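Local coordinates for protein Fdc1 (Candida dubliniensis, PDB 4ZAD) that catalyses the reversible decarboxylation of aromatic acrylic acids such as cinnamic, coumaric and ferulic acid to vinyl compounds, using a prenylated flavin and manganese, at residues G161-Q166 with Q196-V201; T189-N194 with D298-P303; M270-Y275 with Y305-I310. All coordinates share one frame; numbering follows the deposited sequence.

Interaction 1: residues G161-Q166 with Q196-V201. With 4LU (1-deoxy-5-O-phosphono-1-(3,3,4,5-tetramethyl-9,11-dioxo-2,3,8,9,10,11-hexahydro-7H-quinolino[1,8-fg]pteridin-12-ium-7-y l)-D-ribitol), chain E.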
loop_
_atom_site.group_PDB
_atom_site.type_symbol
_atom_site.label_atom_id
_atom_site.label_comp_id
_atom_site.label_asym_id
_atom_site.label_seq_id
_atom_site.Cartn_x
_atom_site.Cartn_y
_atom_site.Cartn_z
ATOM N N GLY A 161 7.194 29.585 -2.732
ATOM C CA GLY A 161 7.643 30.649 -3.578
ATOM C C GLY A 161 8.921 30.161 -4.192
ATOM O O GLY A 161 9.380 29.041 -3.889
ATOM N N MET A 162 9.530 31.047 -4.986
ATOM C CA MET A 162 10.551 30.673 -5.970
ATOM C C MET A 162 11.819 31.473 -5.771
ATOM O O MET A 162 11.765 32.685 -5.700
ATOM C CB MET A 162 9.970 30.982 -7.339
ATOM C CG MET A 162 10.832 30.741 -8.526
ATOM S SD MET A 162 9.885 31.098 -10.048
ATOM C CE MET A 162 10.087 32.868 -10.250
ATOM N N TRP A 163 12.962 30.793 -5.695
ATOM C CA TRP A 163 14.240 31.487 -5.542
ATOM C C TRP A 163 14.729 31.673 -6.931
ATOM O O TRP A 163 14.717 30.721 -7.706
ATOM C CB TRP A 163 15.294 30.663 -4.791
ATOM C CG TRP A 163 14.990 30.309 -3.379
ATOM C CD1 TRP A 163 14.551 29.121 -2.919
ATOM C CD2 TRP A 163 15.131 31.154 -2.240
ATOM N NE1 TRP A 163 14.384 29.168 -1.561
ATOM C CE2 TRP A 163 14.737 30.415 -1.122
ATOM C CE3 TRP A 163 15.511 32.477 -2.067
ATOM C CZ2 TRP A 163 14.753 30.940 0.154
ATOM C CZ3 TRP A 163 15.501 33.002 -0.798
ATOM C CH2 TRP A 163 15.131 32.237 0.295
ATOM N N VAL A 164 15.159 32.904 -7.216
ATOM C CA VAL A 164 15.757 33.269 -8.469
ATOM C C VAL A 164 17.203 33.562 -8.172
ATOM O O VAL A 164 17.489 34.517 -7.437
ATOM C CB VAL A 164 15.080 34.543 -9.021
ATOM C CG1 VAL A 164 15.711 34.984 -10.377
ATOM C CG2 VAL A 164 13.553 34.352 -9.104
ATOM N N LEU A 165 18.106 32.726 -8.693
ATOM C CA LEU A 165 19.548 32.928 -8.580
ATOM C C LEU A 165 20.108 32.835 -9.978
ATOM O O LEU A 165 19.636 32.034 -10.776
ATOM C CB LEU A 165 20.196 31.867 -7.667
ATOM C CG LEU A 165 20.416 32.139 -6.150
ATOM C CD1 LEU A 165 19.403 33.110 -5.545
ATOM C CD2 LEU A 165 20.382 30.860 -5.316
ATOM N N GLN A 166 21.104 33.676 -10.271
ATOM C CA GLN A 166 21.784 33.734 -11.573
ATOM C C GLN A 166 23.295 33.554 -11.396
ATOM O O GLN A 166 23.868 34.058 -10.439
ATOM C CB GLN A 166 21.512 35.095 -12.192
ATOM C CG GLN A 166 22.026 35.286 -13.627
ATOM C CD GLN A 166 21.707 36.672 -14.145
ATOM O OE1 GLN A 166 22.444 37.644 -13.886
ATOM N NE2 GLN A 166 20.601 36.781 -14.867
ATOM N N GLN A 196 21.566 20.355 -5.396
ATOM C CA GLN A 196 20.497 21.262 -5.788
ATOM C C GLN A 196 21.012 22.511 -6.481
ATOM O O GLN A 196 22.074 23.051 -6.148
ATOM C CB GLN A 196 19.644 21.651 -4.584
ATOM C CG GLN A 196 18.975 20.457 -3.945
ATOM C CD GLN A 196 17.961 19.779 -4.857
ATOM O OE1 GLN A 196 18.331 19.001 -5.762
ATOM N NE2 GLN A 196 16.676 20.082 -4.640
ATOM N N HIS A 197 20.238 22.999 -7.435
ATOM C CA HIS A 197 20.700 24.151 -8.168
ATOM C C HIS A 197 20.945 25.425 -7.349
ATOM O O HIS A 197 21.859 26.172 -7.664
ATOM C CB HIS A 197 19.808 24.398 -9.388
ATOM C CG HIS A 197 19.981 23.351 -10.442
ATOM N ND1 HIS A 197 21.059 22.498 -10.441
ATOM C CD2 HIS A 197 19.257 23.048 -11.539
ATOM C CE1 HIS A 197 20.982 21.695 -11.480
ATOM N NE2 HIS A 197 19.898 22.012 -12.166
ATOM N N VAL A 198 20.169 25.666 -6.294
ATOM C CA VAL A 198 20.451 26.836 -5.431
ATOM C C VAL A 198 21.896 26.788 -4.948
ATOM O O VAL A 198 22.508 27.838 -4.792
ATOM C CB VAL A 198 19.504 26.987 -4.218
ATOM C CG1 VAL A 198 18.127 27.416 -4.656
ATOM C CG2 VAL A 198 19.408 25.722 -3.463
ATOM N N LYS A 199 22.428 25.573 -4.737
ATOM C CA LYS A 199 23.841 25.368 -4.371
ATOM C C LYS A 199 24.820 25.416 -5.536
ATOM O O LYS A 199 25.808 26.074 -5.440
ATOM C CB LYS A 199 24.029 24.028 -3.650
ATOM C CG LYS A 199 25.465 23.705 -3.317
ATOM C CD LYS A 199 25.626 23.211 -1.904
ATOM C CE LYS A 199 27.123 23.171 -1.496
ATOM N NZ LYS A 199 27.965 22.575 -2.595
ATOM N N GLN A 200 24.556 24.682 -6.615
ATOM C CA GLN A 200 25.360 24.777 -7.838
ATOM C C GLN A 200 25.654 26.212 -8.245
ATOM O O GLN A 200 26.818 26.583 -8.466
ATOM C CB GLN A 200 24.718 24.010 -9.005
ATOM C CG GLN A 200 24.988 22.518 -8.902
ATOM C CD GLN A 200 24.506 21.693 -10.082
ATOM O OE1 GLN A 200 23.751 20.730 -9.887
ATOM N NE2 GLN A 200 24.935 22.045 -11.293
ATOM N N VAL A 201 24.592 27.016 -8.293
ATOM C CA VAL A 201 24.674 28.396 -8.767
ATOM C C VAL A 201 25.432 29.250 -7.778
ATOM O O VAL A 201 26.274 30.037 -8.163
ATOM C CB VAL A 201 23.292 28.996 -9.039
ATOM C CG1 VAL A 201 23.441 30.394 -9.560
ATOM C CG2 VAL A 201 22.546 28.162 -10.059
HETATM C C9 4LU E . 9.707 21.042 -3.479
HETATM C C8 4LU E . 8.450 21.614 -3.249
HETATM C C7 4LU E . 8.133 22.170 -2.001
HETATM C C10 4LU E . 13.129 21.351 -2.135
HETATM C C6 4LU E . 9.143 22.058 -0.909
HETATM N N3 4LU E . 15.194 22.015 -0.476
HETATM C C2 4LU E . 15.449 21.664 -1.742
HETATM C C13 4LU E . 9.014 24.126 0.252
HETATM C C5 4LU E . 8.891 22.630 0.418
HETATM C C1 4LU E . 11.185 21.771 0.971
HETATM O O2 4LU E . 16.631 21.677 -2.110
HETATM N N1 4LU E . 14.426 21.330 -2.567
HETATM C C4 4LU E . 13.937 22.035 0.011
HETATM O O4 4LU E . 13.849 22.382 1.213
HETATM C C4A 4LU E . 12.871 21.698 -0.791
HETATM N N5 4LU E . 11.431 21.347 -0.236
HETATM C C3 4LU E . 9.995 22.392 1.333
HETATM C C12 4LU E . 7.518 22.310 0.999
HETATM C C5A 4LU E . 10.441 21.398 -1.203
HETATM C C7M 4LU E . 6.805 22.818 -1.714
HETATM C C8M 4LU E . 7.495 21.647 -4.414
HETATM C C9A 4LU E . 10.753 21.071 -2.543
HETATM N N10 4LU E . 12.120 21.029 -2.991
HETATM C "C1'" 4LU E . 12.527 20.143 -4.091
HETATM C "C2'" 4LU E . 13.010 21.020 -5.247
HETATM O "O2'" 4LU E . 12.042 22.067 -5.463
HETATM C "C3'" 4LU E . 13.250 20.215 -6.531
HETATM O "O3'" 4LU E . 14.308 19.257 -6.317
HETATM C "C4'" 4LU E . 13.612 21.118 -7.729
HETATM O "O4'" 4LU E . 14.146 20.313 -8.785
HETATM C "C5'" 4LU E . 14.684 22.158 -7.358
HETATM O "O5'" 4LU E . 15.089 22.968 -8.443
HETATM P P 4LU E . 16.462 22.775 -9.215
HETATM O O2P 4LU E . 16.410 24.044 -10.066
HETATM O O3P 4LU E . 16.275 21.424 -9.938
HETATM O O1P 4LU E . 17.545 22.731 -8.158
#
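The indole of W163 meets V198 obliquely: methyl CG1 of V198 lies 4.3 Å from CB of W163, where the ring joins its backbone. Elsewhere the ring stacks on Y305, meets F216 at a steep angle and gives its NE1 hydrogen to the carbonyl oxygen of A178. The imidazole of H197 has the side-chain oxygen of Q200 at its edge, in plane, a weak bond to ND1; W172 packs against this ring edge-to-face. Phosphate oxygen O2P of the cofactor sits obliquely to the same imidazole. Two residues beyond W163, L165 carries the hydrophobic contact. Its CD2 comes 3.7 Å from the carbonyl oxygen of V198 and 4.1 Å from CB of V198, while CB of L165 touches CG1 of V201 at 4.0 Å. That V201 methyl is anti to the backbone N (chi1 -178°), which carries it on to the carbonyl carbon of Q166. Strand 162-166 of the antiparallel sheet in the UbiD Rift-related region thus backs the first turn of helix 197-207, their axes only 26° from parallel. The N-terminus of this helix binds the prenylated flavin: the backbone N of H197 bonds O1P at 2.8 Å. Q196, the N-cap residue, bends at chi2 (-65°), and its NE2 donates to ribityl O3' and flavin O2, both at 3.0 Å. K405, N174, I177 and R179 add further bonds to the cofactor.

Interaction 2: residues T189-N194 with D298-P303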
loop_
_atom_site.group_PDB
_atom_site.type_symbol
_atom_site.label_atom_id
_atom_site.label_comp_id
_atom_site.label_asym_id
_atom_site.label_seq_id
_atom_site.Cartn_x
_atom_site.Cartn_y
_atom_site.Cartn_z
ATOM N N THR A 189 16.831 31.893 6.437
ATOM C CA THR A 189 17.741 30.781 6.156
ATOM C C THR A 189 16.931 29.588 5.702
ATOM O O THR A 189 15.775 29.402 6.101
ATOM C CB THR A 189 18.600 30.332 7.387
ATOM O OG1 THR A 189 19.451 29.240 6.992
ATOM C CG2 THR A 189 17.737 29.859 8.551
ATOM N N GLY A 190 17.548 28.769 4.869
ATOM C CA GLY A 190 16.906 27.582 4.374
ATOM C C GLY A 190 17.953 26.635 3.886
ATOM O O GLY A 190 19.129 26.967 3.865
ATOM N N LEU A 191 17.520 25.442 3.496
ATOM C CA LEU A 191 18.394 24.444 2.886
ATOM C C LEU A 191 19.020 24.883 1.567
ATOM O O LEU A 191 18.347 25.445 0.690
ATOM C CB LEU A 191 17.602 23.170 2.584
ATOM C CG LEU A 191 17.360 22.148 3.680
ATOM C CD1 LEU A 191 16.507 21.057 3.044
ATOM C CD2 LEU A 191 18.661 21.588 4.181
ATOM N N VAL A 192 20.292 24.521 1.430
ATOM C CA VAL A 192 21.125 24.797 0.291
ATOM C C VAL A 192 22.074 23.607 0.267
ATOM O O VAL A 192 23.142 23.666 0.882
ATOM C CB VAL A 192 21.897 26.130 0.514
ATOM C CG1 VAL A 192 22.931 26.363 -0.589
ATOM C CG2 VAL A 192 20.901 27.354 0.668
ATOM N N ILE A 193 21.692 22.491 -0.372
ATOM C CA ILE A 193 22.519 21.262 -0.303
ATOM C C ILE A 193 22.833 20.699 -1.663
ATOM O O ILE A 193 22.180 20.977 -2.631
ATOM C CB ILE A 193 21.884 20.167 0.595
ATOM C CG1 ILE A 193 20.588 19.610 -0.014
ATOM C CG2 ILE A 193 21.548 20.758 2.017
ATOM C CD1 ILE A 193 19.949 18.450 0.732
ATOM N N ASN A 194 23.883 19.915 -1.728
ATOM C CA ASN A 194 24.243 19.214 -2.927
ATOM C C ASN A 194 23.132 18.241 -3.252
ATOM O O ASN A 194 22.478 17.739 -2.338
ATOM C CB ASN A 194 25.559 18.464 -2.736
ATOM C CG ASN A 194 26.766 19.377 -2.789
ATOM O OD1 ASN A 194 26.818 20.275 -3.613
ATOM N ND2 ASN A 194 27.761 19.134 -1.928
ATOM N N ASP A 298 16.827 17.349 15.726
ATOM C CA ASP A 298 17.727 17.501 14.571
ATOM C C ASP A 298 18.027 18.969 14.267
ATOM O O ASP A 298 17.137 19.728 13.888
ATOM C CB ASP A 298 17.133 16.865 13.324
ATOM C CG ASP A 298 17.217 15.360 13.333
ATOM O OD1 ASP A 298 17.603 14.764 14.363
ATOM O OD2 ASP A 298 16.891 14.775 12.282
ATOM N N HIS A 299 19.292 19.353 14.427
ATOM C CA HIS A 299 19.752 20.727 14.158
ATOM C C HIS A 299 20.943 20.705 13.215
ATOM O O HIS A 299 21.782 19.784 13.251
ATOM C CB HIS A 299 20.142 21.431 15.473
ATOM C CG HIS A 299 18.960 21.921 16.252
ATOM N ND1 HIS A 299 18.280 21.130 17.161
ATOM C CD2 HIS A 299 18.297 23.104 16.211
ATOM C CE1 HIS A 299 17.262 21.812 17.661
ATOM N NE2 HIS A 299 17.247 23.012 17.100
ATOM N N HIS A 300 20.989 21.718 12.359
ATOM C CA HIS A 300 22.137 21.948 11.501
ATOM C C HIS A 300 22.151 23.388 11.038
ATOM O O HIS A 300 21.157 24.112 11.182
ATOM C CB HIS A 300 22.199 20.972 10.311
ATOM C CG HIS A 300 21.059 21.085 9.330
ATOM N ND1 HIS A 300 20.327 22.243 9.137
ATOM C CD2 HIS A 300 20.569 20.185 8.436
ATOM C CE1 HIS A 300 19.422 22.040 8.198
ATOM N NE2 HIS A 300 19.553 20.803 7.752
ATOM N N THR A 301 23.299 23.785 10.497
ATOM C CA THR A 301 23.549 25.157 10.084
ATOM C C THR A 301 23.392 25.312 8.596
ATOM O O THR A 301 23.736 24.395 7.855
ATOM C CB THR A 301 24.983 25.562 10.419
ATOM O OG1 THR A 301 25.919 24.659 9.787
ATOM C CG2 THR A 301 25.162 25.553 11.919
ATOM N N GLN A 302 22.925 26.483 8.163
ATOM C CA GLN A 302 22.658 26.730 6.742
ATOM C C GLN A 302 22.919 28.214 6.411
ATOM O O GLN A 302 22.875 29.082 7.301
ATOM C CB GLN A 302 21.198 26.306 6.351
ATOM C CG GLN A 302 20.875 24.777 6.334
ATOM C CD GLN A 302 21.627 23.988 5.276
ATOM O OE1 GLN A 302 22.077 22.857 5.517
ATOM N NE2 GLN A 302 21.789 24.586 4.097
ATOM N N PRO A 303 23.189 28.520 5.124
ATOM C CA PRO A 303 23.491 29.901 4.712
ATOM C C PRO A 303 22.359 30.889 4.992
ATOM O O PRO A 303 21.260 30.477 5.382
ATOM C CB PRO A 303 23.762 29.789 3.196
ATOM C CG PRO A 303 23.596 28.458 2.819
ATOM C CD PRO A 303 23.441 27.570 4.029
#
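T189 and P303 share the hydrogen bond of this contact: OG1 of T189 donates to the carbonyl oxygen of P303 at 2.7 Å. With OG1 turned opposite the T189 backbone N (chi1 -180°), the hydroxyl approaches nearly along the carbonyl direction, at a C=O...donor angle of 158°, tilted 19° from the carbonyl plane. Q302 packs tightly against the loop backbone: its side chain bends at chi2 (-65°), its CB lies 3.3 Å from the carbonyl oxygen of G190, and its terminal amide lies near the backbone of L191 and V192. The 189-194 segment leaves strand 187-189 as a loop leading to helix 197-207, and runs at about a right angle to strand 300-312, which belongs to the antiparallel sheet of the Rift-related region. This strand also pairs with 280-284, through backbone bonds of H300 with E284 and Q302 with V282. Apolar packing is concentrated at V192 and P303, where methyl CG2 of V192 meets the proline ring at CG, 3.6 Å away, and the two side chains cross obliquely. The side chain of L191 crosses that of H300 at about a right angle; its methyl CD2 lies 3.8 Å from NE2 of H300, oblique to the imidazole. L191 also touches R179 and lines the pocket, in contact with the prenylated flavin.

Interaction 3: residues M270-Y275 with Y305-I310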
loop_
_atom_site.group_PDB
_atom_site.type_symbol
_atom_site.label_atom_id
_atom_site.label_comp_id
_atom_site.label_asym_id
_atom_site.label_seq_id
_atom_site.Cartn_x
_atom_site.Cartn_y
_atom_site.Cartn_z
ATOM N N MET A 270 4.222 38.816 -4.020
ATOM C CA MET A 270 5.272 39.480 -3.260
ATOM C C MET A 270 6.608 38.991 -3.745
ATOM O O MET A 270 6.778 37.759 -3.958
ATOM C CB MET A 270 5.220 39.144 -1.755
ATOM C CG MET A 270 4.047 39.675 -0.969
ATOM S SD MET A 270 3.987 39.024 0.695
ATOM C CE MET A 270 3.359 37.389 0.347
ATOM N N VAL A 271 7.557 39.945 -3.841
ATOM C CA VAL A 271 8.934 39.658 -4.205
ATOM C C VAL A 271 9.840 40.176 -3.112
ATOM O O VAL A 271 9.671 41.277 -2.638
ATOM C CB VAL A 271 9.344 40.284 -5.579
ATOM C CG1 VAL A 271 10.830 40.031 -5.864
ATOM C CG2 VAL A 271 8.490 39.707 -6.713
ATOM N N PHE A 272 10.779 39.344 -2.695
ATOM C CA PHE A 272 11.744 39.664 -1.663
ATOM C C PHE A 272 13.074 39.728 -2.421
ATOM O O PHE A 272 13.352 38.847 -3.221
ATOM C CB PHE A 272 11.825 38.518 -0.654
ATOM C CG PHE A 272 10.722 38.481 0.388
ATOM C CD1 PHE A 272 9.494 39.101 0.211
ATOM C CD2 PHE A 272 10.908 37.762 1.545
ATOM C CE1 PHE A 272 8.497 39.039 1.189
ATOM C CE2 PHE A 272 9.887 37.694 2.534
ATOM C CZ PHE A 272 8.699 38.336 2.340
ATOM N N GLU A 273 13.886 40.753 -2.182
ATOM C CA GLU A 273 15.173 40.909 -2.870
ATOM C C GLU A 273 16.283 40.993 -1.876
ATOM O O GLU A 273 16.128 41.685 -0.884
ATOM C CB GLU A 273 15.199 42.214 -3.677
ATOM C CG GLU A 273 14.018 42.381 -4.640
ATOM C CD GLU A 273 14.061 43.706 -5.351
ATOM O OE1 GLU A 273 15.056 44.446 -5.187
ATOM O OE2 GLU A 273 13.116 44.008 -6.100
ATOM N N GLY A 274 17.422 40.352 -2.138
ATOM C CA GLY A 274 18.576 40.545 -1.242
ATOM C C GLY A 274 19.903 39.926 -1.645
ATOM O O GLY A 274 20.240 39.913 -2.796
ATOM N N TYR A 275 20.660 39.441 -0.669
ATOM C CA TYR A 275 21.926 38.758 -0.904
ATOM C C TYR A 275 21.939 37.451 -0.146
ATOM O O TYR A 275 21.781 37.436 1.092
ATOM C CB TYR A 275 23.114 39.608 -0.424
ATOM C CG TYR A 275 23.418 40.800 -1.295
ATOM C CD1 TYR A 275 23.834 40.641 -2.630
ATOM C CD2 TYR A 275 23.283 42.097 -0.802
ATOM C CE1 TYR A 275 24.104 41.764 -3.443
ATOM C CE2 TYR A 275 23.546 43.207 -1.601
ATOM C CZ TYR A 275 23.957 43.035 -2.904
ATOM O OH TYR A 275 24.231 44.150 -3.662
ATOM N N TYR A 305 20.076 34.301 3.845
ATOM C CA TYR A 305 19.575 35.202 2.823
ATOM C C TYR A 305 19.203 36.486 3.507
ATOM O O TYR A 305 18.305 36.496 4.352
ATOM C CB TYR A 305 18.318 34.654 2.159
ATOM C CG TYR A 305 18.449 33.368 1.379
ATOM C CD1 TYR A 305 18.424 32.149 2.017
ATOM C CD2 TYR A 305 18.505 33.372 -0.019
ATOM C CE1 TYR A 305 18.492 30.967 1.313
ATOM C CE2 TYR A 305 18.576 32.179 -0.744
ATOM C CZ TYR A 305 18.558 30.986 -0.062
ATOM O OH TYR A 305 18.617 29.787 -0.749
ATOM N N ARG A 306 19.869 37.568 3.134
ATOM C CA ARG A 306 19.650 38.855 3.754
ATOM C C ARG A 306 18.756 39.586 2.833
ATOM O O ARG A 306 19.153 39.887 1.728
ATOM C CB ARG A 306 20.956 39.610 3.899
ATOM C CG ARG A 306 22.081 38.792 4.585
ATOM C CD ARG A 306 23.378 39.660 4.818
ATOM N NE ARG A 306 24.380 38.926 5.574
ATOM C CZ ARG A 306 24.389 38.802 6.904
ATOM N NH1 ARG A 306 23.432 39.382 7.651
ATOM N NH2 ARG A 306 25.360 38.076 7.493
ATOM N N VAL A 307 17.538 39.874 3.283
ATOM C CA VAL A 307 16.515 40.587 2.475
ATOM C C VAL A 307 16.703 42.102 2.618
ATOM O O VAL A 307 16.661 42.608 3.723
ATOM C CB VAL A 307 15.092 40.198 2.983
ATOM C CG1 VAL A 307 13.988 40.923 2.232
ATOM C CG2 VAL A 307 14.912 38.694 2.917
ATOM N N ASN A 308 16.926 42.807 1.511
ATOM C CA ASN A 308 17.063 44.258 1.486
ATOM C C ASN A 308 15.807 44.977 0.988
ATOM O O ASN A 308 15.683 46.169 1.166
ATOM C CB ASN A 308 18.220 44.712 0.550
ATOM C CG ASN A 308 19.619 44.129 0.917
ATOM O OD1 ASN A 308 20.470 43.964 0.007
ATOM N ND2 ASN A 308 19.868 43.835 2.212
ATOM N N HIS A 309 14.895 44.293 0.318
ATOM C CA HIS A 309 13.766 44.962 -0.331
ATOM C C HIS A 309 12.594 44.018 -0.367
ATOM O O HIS A 309 12.781 42.830 -0.192
ATOM C CB HIS A 309 14.123 45.401 -1.769
ATOM C CG HIS A 309 13.174 46.404 -2.347
ATOM N ND1 HIS A 309 13.213 47.747 -2.022
ATOM C CD2 HIS A 309 12.147 46.259 -3.218
ATOM C CE1 HIS A 309 12.266 48.384 -2.690
ATOM N NE2 HIS A 309 11.602 47.503 -3.422
ATOM N N ILE A 310 11.393 44.562 -0.546
ATOM C CA ILE A 310 10.186 43.775 -0.745
ATOM C C ILE A 310 9.224 44.636 -1.542
ATOM O O ILE A 310 9.026 45.826 -1.250
ATOM C CB ILE A 310 9.465 43.386 0.561
ATOM C CG1 ILE A 310 10.281 42.395 1.393
ATOM C CG2 ILE A 310 8.045 42.784 0.271
ATOM C CD1 ILE A 310 9.654 42.129 2.779
#
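F272 and I310 lie side by side and point the same way, with the isoleucine end curling over the ring. Methyl CD1 of I310 sits above one face of the phenyl group, 4.0 Å from its centroid and displaced toward the rim: a CH-pi contact. CG1 of I310 lies anti to its carbonyl carbon (chi1 -68°) and comes within 3.6 Å of CD1 of F272. The phenyl ring also meets V307 CG2 obliquely and F220 edge-to-face. On the other face of the sheet E273 and H309 run alongside each other, the carboxylate and imidazole planes 36° apart, with OE1 of E273 3.7 Å from CB of H309. That carboxylate bonds instead to the hydroxyl of T259 and the backbone N of E258. Next to the E273-H309 pair, where the register shifts by one residue before G274, the antiparallel strands 270-277 and 300-312 of the Rift-related sheet carry a classic beta bulge: N308 and H309 both face E273. The carbonyl oxygen of E273 accepts from N308 N at 2.8 Å and from H309 N at 3.1 Å, while E273 N returns a nearly straight bond to the carbonyl oxygen of H309. Beyond the bulge G274 lies opposite V307, its CA 3.1 Å from the carbonyl oxygen of R306. Past the glycine, Y275 and R306 form a hydrogen-bonded pair. The Y275 ring slants across N308, ring and amide planes 69° apart, and its CD2 is 3.5 Å from OD1 of N308. R306 stretches away from the contact to a salt bridge with D277.

All three contacts are largely buried and reach the same antiparallel sheet, but only interaction 3 is built on strand pairing. Interactions 2 and 3 share strand 300-312: its early residues support a loop, whereas its later ones pair with strand 270-277. Interaction 3 is therefore knit by backbone bonds, with Y275, R306 and N308 toward its more accessible end. Interaction 1 has no hydrogen bond between its segments and joins helix to strand by aliphatic packing, while Q196 and the backbone N of H197 bond the cofactor; interaction 2 combines one hydroxyl bond with packing. Y305 ties them together, stacking on W163 of interaction 1 and touching V192 of interaction 2 with its hydroxyl, while K199 reaches N194.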